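Side-chain contacts in type IV pilus biogenesis protein PilB (Streptococcus sanguinis, PDB 7B7P), which serves as a minor pilin of type IV pili with a direct role in adhesion, probably through a von Willebrand factor A-like module bearing a magnesium-binding MIDAS: residues E189-I194 against S371-E376; N315-D320 against R344-A349; D24-K29 against S53-S58. All blocks are in the same frame, centred on the assembly; numbering follows the deposited sequence.

Contact 1 of 3, residues E189-I194 against S371-E376; sequences ESRMDI and SGVNHE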
ATOM      1  N   GLU A 189      12.448 -11.214  25.099  1.00 78.77           N
ATOM      2  CA  GLU A 189      13.230 -10.377  24.205  1.00 77.89           C
ATOM      3  C   GLU A 189      12.804  -8.914  24.339  1.00 74.67           C
ATOM      4  O   GLU A 189      11.678  -8.607  24.737  1.00 73.12           O
ATOM      5  CB  GLU A 189      13.041 -10.844  22.763  1.00 79.50           C
ATOM      6  CG  GLU A 189      13.253 -12.329  22.541  1.00 80.64           C
ATOM      7  CD  GLU A 189      12.715 -12.801  21.189  1.00 95.67           C
ATOM      8  OE1 GLU A 189      11.491 -13.078  21.086  1.00 96.05           O
ATOM      9  OE2 GLU A 189      13.514 -12.897  20.224  1.00 93.95           O
ATOM     10  N   SER A 190      13.725  -8.009  24.023  1.00 74.64           N
ATOM     11  CA  SER A 190      13.394  -6.591  23.936  1.00 72.22           C
ATOM     12  C   SER A 190      12.564  -6.309  22.688  1.00 68.91           C
ATOM     13  O   SER A 190      12.550  -7.086  21.721  1.00 70.58           O
ATOM     14  CB  SER A 190      14.661  -5.734  23.889  1.00 69.28           C
ATOM     15  OG  SER A 190      15.194  -5.757  22.569  1.00 69.01           O
ATOM     16  N   ARG A 191      11.872  -5.169  22.714  1.00 66.32           N
ATOM     17  CA  ARG A 191      11.154  -4.714  21.529  1.00 64.74           C
ATOM     18  C   ARG A 191      12.089  -4.636  20.336  1.00 61.01           C
ATOM     19  O   ARG A 191      11.744  -5.082  19.235  1.00 64.57           O
ATOM     20  CB  ARG A 191      10.507  -3.353  21.796  1.00 63.24           C
ATOM     21  CG  ARG A 191       9.478  -3.388  22.909  1.00 65.48           C
ATOM     22  CD  ARG A 191       9.064  -1.981  23.340  1.00 63.99           C
ATOM     23  NE  ARG A 191       8.271  -2.023  24.562  1.00 63.58           N
ATOM     24  CZ  ARG A 191       7.636  -0.978  25.081  1.00 64.36           C
ATOM     25  NH1 ARG A 191       7.691   0.216  24.486  1.00 64.14           N
ATOM     26  NH2 ARG A 191       6.952  -1.123  26.202  1.00 61.80           N
ATOM     27  N   MET A 192      13.293  -4.100  20.540  1.00 59.60           N
ATOM     28  CA  MET A 192      14.252  -4.056  19.441  1.00 64.35           C
ATOM     29  C   MET A 192      14.633  -5.459  18.962  1.00 66.22           C
ATOM     30  O   MET A 192      14.736  -5.691  17.751  1.00 69.19           O
ATOM     31  CB  MET A 192      15.502  -3.273  19.843  1.00 62.11           C
ATOM     32  CG  MET A 192      16.318  -2.900  18.616  1.00 68.22           C
ATOM     33  SD  MET A 192      15.320  -1.921  17.433  1.00 68.23           S
ATOM     34  CE  MET A 192      15.394  -0.345  18.305  1.00 64.35           C
ATOM     35  N   ASP A 193      14.846  -6.406  19.890  1.00 63.90           N
ATOM     36  CA  ASP A 193      15.133  -7.781  19.476  1.00 69.89           C
ATOM     37  C   ASP A 193      14.037  -8.290  18.556  1.00 69.07           C
ATOM     38  O   ASP A 193      14.309  -8.805  17.468  1.00 72.46           O
ATOM     39  CB  ASP A 193      15.274  -8.710  20.692  1.00 72.40           C
ATOM     40  CG  ASP A 193      16.508  -8.404  21.524  1.00 76.93           C
ATOM     41  OD1 ASP A 193      17.522  -7.971  20.934  1.00 78.56           O
ATOM     42  OD2 ASP A 193      16.464  -8.604  22.764  1.00 77.95           O
ATOM     43  N   ILE A 194      12.777  -8.097  18.955  1.00 65.85           N
ATOM     44  CA  ILE A 194      11.684  -8.610  18.141  1.00 66.28           C
ATOM     45  C   ILE A 194      11.610  -7.862  16.814  1.00 70.77           C
ATOM     46  O   ILE A 194      11.367  -8.464  15.756  1.00 71.16           O
ATOM     47  CB  ILE A 194      10.363  -8.541  18.931  1.00 68.94           C
ATOM     48  CG1 ILE A 194      10.487  -9.338  20.227  1.00 70.98           C
ATOM     49  CG2 ILE A 194       9.200  -9.060  18.096  1.00 66.27           C
ATOM     50  CD1 ILE A 194       9.278  -9.278  21.093  1.00 68.32           C
ATOM     51  N   SER A 371       3.613  -1.710  20.858  1.00 63.70           N
ATOM     52  CA  SER A 371       3.778  -1.750  22.303  1.00 63.41           C
ATOM     53  C   SER A 371       2.654  -2.577  22.901  1.00 61.48           C
ATOM     54  O   SER A 371       1.524  -2.531  22.416  1.00 57.31           O
ATOM     55  CB  SER A 371       3.765  -0.348  22.919  1.00 59.46           C
ATOM     56  OG  SER A 371       3.993  -0.411  24.322  1.00 63.86           O
ATOM     57  N   GLY A 372       2.970  -3.319  23.953  1.00 64.44           N
ATOM     58  CA  GLY A 372       1.952  -3.941  24.778  1.00 64.05           C
ATOM     59  C   GLY A 372       1.406  -3.036  25.856  1.00 65.77           C
ATOM     60  O   GLY A 372       0.513  -3.422  26.618  1.00 70.07           O
ATOM     61  N   VAL A 373       1.909  -1.811  25.929  1.00 65.16           N
ATOM     62  CA  VAL A 373       1.498  -0.856  26.940  1.00 60.63           C
ATOM     63  C   VAL A 373       0.537   0.126  26.273  1.00 65.39           C
ATOM     64  O   VAL A 373       0.936   0.908  25.394  1.00 65.47           O
ATOM     65  CB  VAL A 373       2.711  -0.162  27.567  1.00 58.39           C
ATOM     66  CG1 VAL A 373       2.266   0.834  28.646  1.00 55.04           C
ATOM     67  CG2 VAL A 373       3.682  -1.217  28.131  1.00 58.42           C
ATOM     68  N   ASN A 374      -0.725   0.078  26.719  1.00 58.83           N
ATOM     69  CA  ASN A 374      -1.807   0.842  26.099  1.00 61.76           C
ATOM     70  C   ASN A 374      -1.437   2.291  25.859  1.00 61.10           C
ATOM     71  O   ASN A 374      -1.592   2.792  24.743  1.00 62.73           O
ATOM     72  CB  ASN A 374      -3.066   0.785  26.965  1.00 65.75           C
ATOM     73  CG  ASN A 374      -3.725  -0.580  26.938  1.00 69.04           C
ATOM     74  OD1 ASN A 374      -3.292  -1.467  26.206  1.00 69.49           O
ATOM     75  ND2 ASN A 374      -4.784  -0.751  27.731  1.00 70.08           N
ATOM     76  N   HIS A 375      -0.982   2.995  26.906  1.00 57.91           N
ATOM     77  CA  HIS A 375      -0.859   4.440  26.796  1.00 56.52           C
ATOM     78  C   HIS A 375       0.335   4.852  25.953  1.00 58.21           C
ATOM     79  O   HIS A 375       0.397   6.006  25.520  1.00 59.39           O
ATOM     80  CB  HIS A 375      -0.776   5.098  28.184  1.00 58.24           C
ATOM     81  CG  HIS A 375       0.576   5.009  28.821  1.00 61.12           C
ATOM     82  ND1 HIS A 375       0.888   4.066  29.779  1.00 62.89           N
ATOM     83  CD2 HIS A 375       1.704   5.737  28.627  1.00 60.36           C
ATOM     84  CE1 HIS A 375       2.150   4.211  30.142  1.00 58.83           C
ATOM     85  NE2 HIS A 375       2.665   5.222  29.464  1.00 64.91           N
ATOM     86  N   GLU A 376       1.274   3.938  25.697  1.00 58.03           N
ATOM     87  CA  GLU A 376       2.432   4.305  24.891  1.00 60.80           C
ATOM     88  C   GLU A 376       2.068   4.444  23.424  1.00 60.29           C
ATOM     89  O   GLU A 376       2.738   5.170  22.690  1.00 62.80           O
ATOM     90  CB  GLU A 376       3.557   3.285  25.060  1.00 57.49           C
ATOM     91  CG  GLU A 376       4.318   3.435  26.363  1.00 57.47           C
ATOM     92  CD  GLU A 376       5.252   2.248  26.638  1.00 70.19           C
ATOM     93  OE1 GLU A 376       5.941   2.279  27.676  1.00 66.65           O
ATOM     94  OE2 GLU A 376       5.302   1.294  25.811  1.00 67.31           O
TER
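Arg-191 and Ser-371 mark the nearest backbone approach, CA to CA 8.0 Å, between the first turn of helix 191-209 and the loop that follows strand 364-370, and Arg-191 does the spanning. Its CG stands anti to its carbonyl carbon (chi1 -62°), the chain runs extended to NE, and the guanidinium arrives end-on at Glu-376. Both terminal nitrogens grip a single oxygen: NH1 lies 2.9 Å and NH2 3.0 Å from Glu-376 OE2, in a salt bridge whose two N-H...O angles are a bent 135°. The planes of the two groups are turned 64° apart; NH2 meets the syn lone pair of OE2, whereas NH1 comes from above the carboxylate plane. A third donor reaches the same oxygen, Ser-371 OG at 2.6 Å from Glu-376 OE2. Ser-371 OG also lies over one face of the guanidinium and accepts from Val-373 N at 3.0 Å, closing an ST turn. Behind the arginine, Ser-190 and Asp-193 form a capping box at the helix start. Arg-191 NH1 has another salt bridge, to Asp-284, which with Ser-173 is a magnesium-binding residue of this protein, and NE donates to Asp-177 O. Shared between Glu-376 and a metal-site aspartate, the guanidinium is therefore a second-shell group of the MIDAS, consistent with its holding Asp-284 in place and balancing the local negative charge.

Contact 2 of 3, residues N315-D320 against R344-A349; sequences NNPIYD and RENSIA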
ATOM      1  N   ASN A 315       8.000  28.409  22.965  1.00 70.84           N
ATOM      2  CA  ASN A 315       6.709  29.099  22.977  1.00 70.04           C
ATOM      3  C   ASN A 315       6.135  29.215  21.572  1.00 64.49           C
ATOM      4  O   ASN A 315       4.946  28.958  21.354  1.00 65.65           O
ATOM      5  CB  ASN A 315       6.854  30.488  23.605  1.00 69.14           C
ATOM      6  CG  ASN A 315       7.176  30.435  25.092  1.00 76.92           C
ATOM      7  OD1 ASN A 315       6.658  29.582  25.822  1.00 76.73           O
ATOM      8  ND2 ASN A 315       8.030  31.356  25.551  1.00 73.95           N
ATOM      9  N   ASN A 316       6.967  29.595  20.607  1.00 62.63           N
ATOM     10  CA  ASN A 316       6.586  29.647  19.194  1.00 68.41           C
ATOM     11  C   ASN A 316       7.525  28.740  18.411  1.00 67.96           C
ATOM     12  O   ASN A 316       8.620  29.158  18.010  1.00 68.99           O
ATOM     13  CB  ASN A 316       6.633  31.077  18.647  1.00 69.91           C
ATOM     14  CG  ASN A 316       6.526  31.122  17.099  1.00 83.56           C
ATOM     15  OD1 ASN A 316       7.361  31.742  16.418  1.00 82.54           O
ATOM     16  ND2 ASN A 316       5.501  30.453  16.547  1.00 83.06           N
ATOM     17  N   PRO A 317       7.157  27.490  18.175  1.00 69.26           N
ATOM     18  CA  PRO A 317       8.035  26.622  17.384  1.00 66.96           C
ATOM     19  C   PRO A 317       8.015  27.015  15.920  1.00 67.05           C
ATOM     20  O   PRO A 317       6.969  27.297  15.343  1.00 77.05           O
ATOM     21  CB  PRO A 317       7.442  25.223  17.585  1.00 65.37           C
ATOM     22  CG  PRO A 317       6.449  25.367  18.705  1.00 67.34           C
ATOM     23  CD  PRO A 317       5.965  26.778  18.656  1.00 67.61           C
ATOM     24  N   ILE A 318       9.182  27.033  15.313  1.00 67.96           N
ATOM     25  CA  ILE A 318       9.285  27.048  13.871  1.00 60.86           C
ATOM     26  C   ILE A 318       9.999  25.757  13.536  1.00 63.24           C
ATOM     27  O   ILE A 318      11.185  25.587  13.859  1.00 61.95           O
ATOM     28  CB  ILE A 318      10.031  28.281  13.355  1.00 64.84           C
ATOM     29  CG1 ILE A 318       9.307  29.542  13.846  1.00 66.32           C
ATOM     30  CG2 ILE A 318      10.121  28.259  11.855  1.00 58.21           C
ATOM     31  CD1 ILE A 318      10.139  30.771  13.822  1.00 61.56           C
ATOM     32  N   TYR A 319       9.266  24.821  12.952  1.00 59.59           N
ATOM     33  CA  TYR A 319       9.814  23.494  12.770  1.00 57.34           C
ATOM     34  C   TYR A 319      10.992  23.519  11.811  1.00 59.46           C
ATOM     35  O   TYR A 319      11.040  24.307  10.868  1.00 61.48           O
ATOM     36  CB  TYR A 319       8.721  22.542  12.304  1.00 59.80           C
ATOM     37  CG  TYR A 319       7.691  22.411  13.400  1.00 59.76           C
ATOM     38  CD1 TYR A 319       8.057  21.964  14.663  1.00 56.31           C
ATOM     39  CD2 TYR A 319       6.378  22.779  13.192  1.00 55.87           C
ATOM     40  CE1 TYR A 319       7.131  21.880  15.685  1.00 55.93           C
ATOM     41  CE2 TYR A 319       5.433  22.695  14.207  1.00 55.83           C
ATOM     42  CZ  TYR A 319       5.817  22.249  15.443  1.00 57.19           C
ATOM     43  OH  TYR A 319       4.883  22.181  16.433  1.00 61.77           O
ATOM     44  N   ASP A 320      11.967  22.663  12.093  1.00 58.65           N
ATOM     45  CA  ASP A 320      13.069  22.401  11.187  1.00 52.16           C
ATOM     46  C   ASP A 320      12.593  21.579  10.002  1.00 59.65           C
ATOM     47  O   ASP A 320      12.605  20.338  10.032  1.00 62.02           O
ATOM     48  CB  ASP A 320      14.191  21.663  11.924  1.00 53.60           C
ATOM     49  CG  ASP A 320      15.448  21.507  11.083  1.00 53.89           C
ATOM     50  OD1 ASP A 320      15.498  22.008   9.941  1.00 55.78           O
ATOM     51  OD2 ASP A 320      16.383  20.846  11.561  1.00 61.97           O
ATOM     52  N   ARG A 344       3.625  17.402  23.367  1.00 56.88           N
ATOM     53  CA  ARG A 344       3.111  16.284  22.595  1.00 54.22           C
ATOM     54  C   ARG A 344       2.480  16.802  21.314  1.00 55.07           C
ATOM     55  O   ARG A 344       2.811  16.343  20.213  1.00 57.88           O
ATOM     56  CB  ARG A 344       2.114  15.472  23.437  1.00 52.23           C
ATOM     57  CG  ARG A 344       1.478  14.286  22.694  1.00 59.98           C
ATOM     58  CD  ARG A 344       0.425  13.540  23.526  1.00 54.96           C
ATOM     59  NE  ARG A 344      -0.745  14.355  23.842  1.00 53.35           N
ATOM     60  CZ  ARG A 344      -0.955  14.924  25.026  1.00 58.32           C
ATOM     61  NH1 ARG A 344      -0.066  14.776  26.008  1.00 60.37           N
ATOM     62  NH2 ARG A 344      -2.040  15.646  25.230  1.00 55.78           N
ATOM     63  N   GLU A 345       1.613  17.803  21.448  1.00 57.37           N
ATOM     64  CA  GLU A 345       1.024  18.473  20.299  1.00 60.52           C
ATOM     65  C   GLU A 345       2.092  18.979  19.321  1.00 56.35           C
ATOM     66  O   GLU A 345       1.960  18.783  18.108  1.00 57.33           O
ATOM     67  CB  GLU A 345       0.120  19.616  20.788  1.00 56.46           C
ATOM     68  CG  GLU A 345      -0.345  20.558  19.681  1.00 66.28           C
ATOM     69  CD  GLU A 345      -1.062  19.832  18.523  1.00 67.35           C
ATOM     70  OE1 GLU A 345      -1.719  18.787  18.769  1.00 74.26           O
ATOM     71  OE2 GLU A 345      -0.969  20.313  17.367  1.00 71.61           O
ATOM     72  N   ASN A 346       3.166  19.605  19.821  1.00 54.42           N
ATOM     73  CA  ASN A 346       4.196  20.124  18.909  1.00 55.18           C
ATOM     74  C   ASN A 346       4.952  18.998  18.206  1.00 58.60           C
ATOM     75  O   ASN A 346       5.387  19.150  17.055  1.00 55.06           O
ATOM     76  CB  ASN A 346       5.200  21.022  19.662  1.00 58.16           C
ATOM     77  CG  ASN A 346       4.602  22.372  20.076  1.00 59.30           C
ATOM     78  OD1 ASN A 346       3.648  22.844  19.476  1.00 59.76           O
ATOM     79  ND2 ASN A 346       5.169  22.987  21.097  1.00 59.84           N
ATOM     80  N   SER A 347       5.143  17.873  18.892  1.00 57.97           N
ATOM     81  CA  SER A 347       5.825  16.733  18.288  1.00 53.23           C
ATOM     82  C   SER A 347       4.990  16.109  17.176  1.00 55.93           C
ATOM     83  O   SER A 347       5.528  15.671  16.151  1.00 55.60           O
ATOM     84  CB  SER A 347       6.154  15.711  19.373  1.00 47.25           C
ATOM     85  OG  SER A 347       6.895  14.646  18.817  1.00 58.06           O
ATOM     86  N   ILE A 348       3.678  16.034  17.377  1.00 55.72           N
ATOM     87  CA  ILE A 348       2.806  15.473  16.359  1.00 52.42           C
ATOM     88  C   ILE A 348       2.683  16.436  15.184  1.00 55.86           C
ATOM     89  O   ILE A 348       2.660  16.019  14.023  1.00 52.03           O
ATOM     90  CB  ILE A 348       1.438  15.133  16.986  1.00 54.71           C
ATOM     91  CG1 ILE A 348       1.578  13.914  17.909  1.00 54.78           C
ATOM     92  CG2 ILE A 348       0.379  14.869  15.918  1.00 54.87           C
ATOM     93  CD1 ILE A 348       0.336  13.597  18.725  1.00 56.73           C
ATOM     94  N   ALA A 349       2.599  17.740  15.467  1.00 53.92           N
ATOM     95  CA  ALA A 349       2.469  18.729  14.400  1.00 55.95           C
ATOM     96  C   ALA A 349       3.723  18.795  13.544  1.00 52.46           C
ATOM     97  O   ALA A 349       3.635  19.039  12.334  1.00 57.01           O
ATOM     98  CB  ALA A 349       2.162  20.118  14.979  1.00 55.06           C
TER
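The ring of Tyr-319 and the amide of Asn-346 are the flat groups here, and each is met differently. Asn-346 O and Ala-349 CB approach the tyrosine ring obliquely, while outside the two segments the ring of Tyr-350 meets it with the planes about 25° apart. The amide takes Pro-317 CG over one face: this carbon is 3.6 Å from Asn-346 ND2 and 3.8 Å from both CG and OD1 of Asn-346, nearly equal distances that place it above the plane. The contact joins a loop of the small antiparallel sheet to helix 341-358, in what is consistent with the von Willebrand factor A-like module. Helix 341-358 belongs to the crossover between parallel strands 276-283 and 364-370, and the small sheet, with segment 315-320 as one of its loops, is inserted within that crossover. Pro-317 and Asn-346 cross at about a right angle, with CA atoms 7.7 Å apart. With CG beside the backbone N (chi1 -72°), the Asn-346 amide projects outward from the helix, one face turned to Pro-317 CG. Tyr-319 directs its hydroxyl onto the helix backbone, where Tyr-319 OH lies 3.1 Å from Asn-346 O. Beyond this pair, Asp-320 O accepts from Tyr-350 OH and Asp-320 OD2 is salt-bridged to Arg-331, so the loop has further polar ties, one of them to the same helix. On the side of the Tyr-319 hydroxyl away from Pro-317, Ala-349 CB lies 3.7 Å from Tyr-319 OH and 4.2 Å from Tyr-319 CE2.

Contact 3 of 3, residues D24-K29 against S53-S58; sequences DRTVGK and SYIGLS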
ATOM      1  N   ASP A  24     -16.023 -18.121 -20.465  1.00 74.81           N
ATOM      2  CA  ASP A  24     -15.447 -18.868 -19.345  1.00 77.23           C
ATOM      3  C   ASP A  24     -14.190 -19.627 -19.756  1.00 79.22           C
ATOM      4  O   ASP A  24     -13.265 -19.788 -18.950  1.00 77.01           O
ATOM      5  CB  ASP A  24     -16.477 -19.833 -18.748  1.00 74.63           C
ATOM      6  CG  ASP A  24     -16.025 -20.419 -17.400  1.00 78.47           C
ATOM      7  OD1 ASP A  24     -15.529 -19.647 -16.555  1.00 80.19           O
ATOM      8  OD2 ASP A  24     -16.159 -21.645 -17.172  1.00 84.31           O
ATOM      9  N   ARG A  25     -14.131 -20.087 -21.006  1.00 79.88           N
ATOM     10  CA  ARG A  25     -12.969 -20.838 -21.470  1.00 84.83           C
ATOM     11  C   ARG A  25     -11.743 -19.940 -21.542  1.00 83.82           C
ATOM     12  O   ARG A  25     -10.681 -20.267 -20.999  1.00 79.98           O
ATOM     13  CB  ARG A  25     -13.267 -21.454 -22.841  1.00 85.92           C
ATOM     14  CG  ARG A  25     -12.587 -22.776 -23.139  1.00 93.46           C
ATOM     15  CD  ARG A  25     -13.468 -23.621 -24.064  1.00 97.91           C
ATOM     16  NE  ARG A  25     -13.790 -24.919 -23.474  1.00108.47           N
ATOM     17  CZ  ARG A  25     -14.974 -25.524 -23.571  1.00112.86           C
ATOM     18  NH1 ARG A  25     -15.971 -24.949 -24.239  1.00103.44           N
ATOM     19  NH2 ARG A  25     -15.161 -26.706 -22.987  1.00109.40           N
ATOM     20  N   THR A  26     -11.874 -18.796 -22.212  1.00 83.19           N
ATOM     21  CA  THR A  26     -10.735 -17.899 -22.320  1.00 86.04           C
ATOM     22  C   THR A  26     -10.406 -17.259 -20.969  1.00 86.75           C
ATOM     23  O   THR A  26      -9.225 -17.079 -20.645  1.00 90.16           O
ATOM     24  CB  THR A  26     -11.006 -16.876 -23.433  1.00 86.50           C
ATOM     25  OG1 THR A  26     -10.036 -15.820 -23.392  1.00 96.31           O
ATOM     26  CG2 THR A  26     -12.378 -16.302 -23.327  1.00 85.06           C
ATOM     27  N   VAL A  27     -11.419 -16.995 -20.136  1.00 83.39           N
ATOM     28  CA  VAL A  27     -11.182 -16.475 -18.788  1.00 80.54           C
ATOM     29  C   VAL A  27     -10.440 -17.487 -17.922  1.00 83.48           C
ATOM     30  O   VAL A  27      -9.640 -17.108 -17.052  1.00 77.09           O
ATOM     31  CB  VAL A  27     -12.523 -16.063 -18.146  1.00 80.59           C
ATOM     32  CG1 VAL A  27     -12.472 -16.163 -16.631  1.00 76.72           C
ATOM     33  CG2 VAL A  27     -12.916 -14.668 -18.587  1.00 81.44           C
ATOM     34  N   GLY A  28     -10.687 -18.785 -18.139  1.00 84.84           N
ATOM     35  CA  GLY A  28     -10.045 -19.833 -17.354  1.00 79.81           C
ATOM     36  C   GLY A  28      -8.547 -19.950 -17.567  1.00 85.17           C
ATOM     37  O   GLY A  28      -7.862 -20.597 -16.762  1.00 85.04           O
ATOM     38  N   LYS A  29      -8.015 -19.329 -18.620  1.00 83.31           N
ATOM     39  CA  LYS A  29      -6.590 -19.371 -18.907  1.00 89.39           C
ATOM     40  C   LYS A  29      -5.857 -18.084 -18.514  1.00 89.89           C
ATOM     41  O   LYS A  29      -4.662 -17.953 -18.795  1.00 92.81           O
ATOM     42  CB  LYS A  29      -6.372 -19.677 -20.395  1.00 94.38           C
ATOM     43  CG  LYS A  29      -6.990 -21.004 -20.863  1.00 91.66           C
ATOM     44  CD  LYS A  29      -6.702 -21.246 -22.346  1.00101.63           C
ATOM     45  CE  LYS A  29      -7.864 -21.952 -23.050  1.00 95.71           C
ATOM     46  NZ  LYS A  29      -8.235 -21.228 -24.321  1.00 98.44           N
ATOM     47  N   SER A  53      -5.494  -7.930 -23.010  1.00 97.53           N
ATOM     48  CA  SER A  53      -6.587  -8.458 -23.814  1.00 94.82           C
ATOM     49  C   SER A  53      -7.916  -8.220 -23.102  1.00 87.84           C
ATOM     50  O   SER A  53      -7.974  -8.123 -21.876  1.00 88.84           O
ATOM     51  CB  SER A  53      -6.371  -9.942 -24.079  1.00 90.30           C
ATOM     52  OG  SER A  53      -4.993 -10.201 -24.264  1.00 93.29           O
ATOM     53  N   TYR A  54      -8.988  -8.102 -23.885  1.00 89.63           N
ATOM     54  CA  TYR A  54     -10.280  -7.683 -23.361  1.00 89.81           C
ATOM     55  C   TYR A  54     -11.399  -8.586 -23.869  1.00 90.41           C
ATOM     56  O   TYR A  54     -11.313  -9.158 -24.957  1.00 90.58           O
ATOM     57  CB  TYR A  54     -10.610  -6.230 -23.747  1.00 90.07           C
ATOM     58  CG  TYR A  54      -9.737  -5.167 -23.110  1.00 93.27           C
ATOM     59  CD1 TYR A  54      -8.400  -5.019 -23.473  1.00 95.57           C
ATOM     60  CD2 TYR A  54     -10.257  -4.289 -22.171  1.00 91.06           C
ATOM     61  CE1 TYR A  54      -7.608  -4.038 -22.902  1.00 95.42           C
ATOM     62  CE2 TYR A  54      -9.472  -3.309 -21.598  1.00 93.73           C
ATOM     63  CZ  TYR A  54      -8.148  -3.188 -21.968  1.00 93.39           C
ATOM     64  OH  TYR A  54      -7.363  -2.215 -21.396  1.00 95.70           O
ATOM     65  N   ILE A  55     -12.455  -8.701 -23.063  1.00 88.17           N
ATOM     66  CA  ILE A  55     -13.730  -9.272 -23.485  1.00 85.92           C
ATOM     67  C   ILE A  55     -14.826  -8.293 -23.089  1.00 85.43           C
ATOM     68  O   ILE A  55     -14.848  -7.802 -21.955  1.00 80.94           O
ATOM     69  CB  ILE A  55     -13.999 -10.649 -22.851  1.00 84.14           C
ATOM     70  CG1 ILE A  55     -12.935 -11.657 -23.248  1.00 83.62           C
ATOM     71  CG2 ILE A  55     -15.368 -11.167 -23.261  1.00 81.94           C
ATOM     72  CD1 ILE A  55     -12.925 -12.875 -22.360  1.00 85.21           C
ATOM     73  N   GLY A  56     -15.737  -8.021 -24.008  1.00 84.96           N
ATOM     74  CA  GLY A  56     -16.832  -7.122 -23.708  1.00 84.41           C
ATOM     75  C   GLY A  56     -17.731  -6.993 -24.913  1.00 89.65           C
ATOM     76  O   GLY A  56     -17.414  -7.464 -26.011  1.00 91.95           O
ATOM     77  N   LEU A  57     -18.864  -6.337 -24.689  1.00 90.98           N
ATOM     78  CA  LEU A  57     -19.857  -6.175 -25.734  1.00 92.22           C
ATOM     79  C   LEU A  57     -19.419  -5.139 -26.768  1.00100.81           C
ATOM     80  O   LEU A  57     -18.587  -4.259 -26.511  1.00102.21           O
ATOM     81  CB  LEU A  57     -21.196  -5.759 -25.138  1.00 90.24           C
ATOM     82  CG  LEU A  57     -22.037  -6.896 -24.565  1.00 93.92           C
ATOM     83  CD1 LEU A  57     -23.506  -6.506 -24.595  1.00 93.14           C
ATOM     84  CD2 LEU A  57     -21.781  -8.181 -25.333  1.00 91.46           C
ATOM     85  N   SER A  58     -20.021  -5.250 -27.951  1.00102.53           N
ATOM     86  CA  SER A  58     -19.800  -4.311 -29.038  1.00103.58           C
ATOM     87  C   SER A  58     -20.301  -2.920 -28.670  1.00105.41           C
ATOM     88  O   SER A  58     -20.952  -2.700 -27.640  1.00103.64           O
ATOM     89  CB  SER A  58     -20.511  -4.777 -30.313  1.00104.62           C
ATOM     90  OG  SER A  58     -21.905  -4.962 -30.123  1.00105.07           O
TER
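The packing of the N-terminal helix on a beta-sheet is represented here by Thr-26 and Val-27, near the C-terminal end of helix 9-27, meeting Ile-55 of strand 53-57. One methyl group carries the whole contact. Ile-55 CD1 lies 3.6 Å from Thr-26 CG2 and 4.2 Å from Val-27 CG2, and the directions from CD1 to these two carbons open by roughly 80°, so the isoleucine end sits between two neighbouring methyls of the helix. Thr-26 and Ile-55 meet tip to tip, whereas Val-27 and Ile-55 cross obliquely. The reach is the isoleucine's: with CG1 beside the backbone N (chi1 -61°) and the chain extended beyond it, CD1 is projected from the strand toward the helix. Thr-26 answers with its methyl, because its OG1 is turned anti to N (chi1 168°) and CG2 occupies the crowded position between N and the carbonyl carbon. The backbones remain well separated, as the CA atoms of Val-27 and Ile-55 are 9.0 Å apart, and only 86 Å² is buried in all. A long N-terminal helix packed along an antiparallel sheet is the pilin architecture, and this part of the chain fits it: strand 53-57 runs between strands 64-67 and 148-152, antiparallel to both. Its side chains alternate, Ile-55 facing the helix and Tyr-54 pointing to the opposite side of the sheet. Tyr-151 of strand 148-152 touches both Thr-26 and Ile-55, and Val-27 also packs on Leu-131. One turn back along the helix, Asp-24 OD1 is hydrogen-bonded to Ser-129 and Tyr-109, while Asp-24 O accepts from Gly-28 N at 2.9 Å.

Overall arrangement
Along the chain contact 3 comes first, probably in the pilin module, and both of its segments are complete before residues 189-194 open contact 1. Contact 2 falls between the two segments of contact 1. The geometry follows this order: the centres of contacts 1 and 2 are 26 Å apart, nearest atoms about 8 Å, whereas the centre of contact 3 is about 51 Å from the first and 56 Å from the second, across the chain's centre. Contacts 1 and 2 share the von Willebrand factor A-like module, where helix 341-358 of contact 2 leads into strand 364-370 and the loop of contact 1. This separation matches a bimodular pilin, with the metal site remote from the pilin helix.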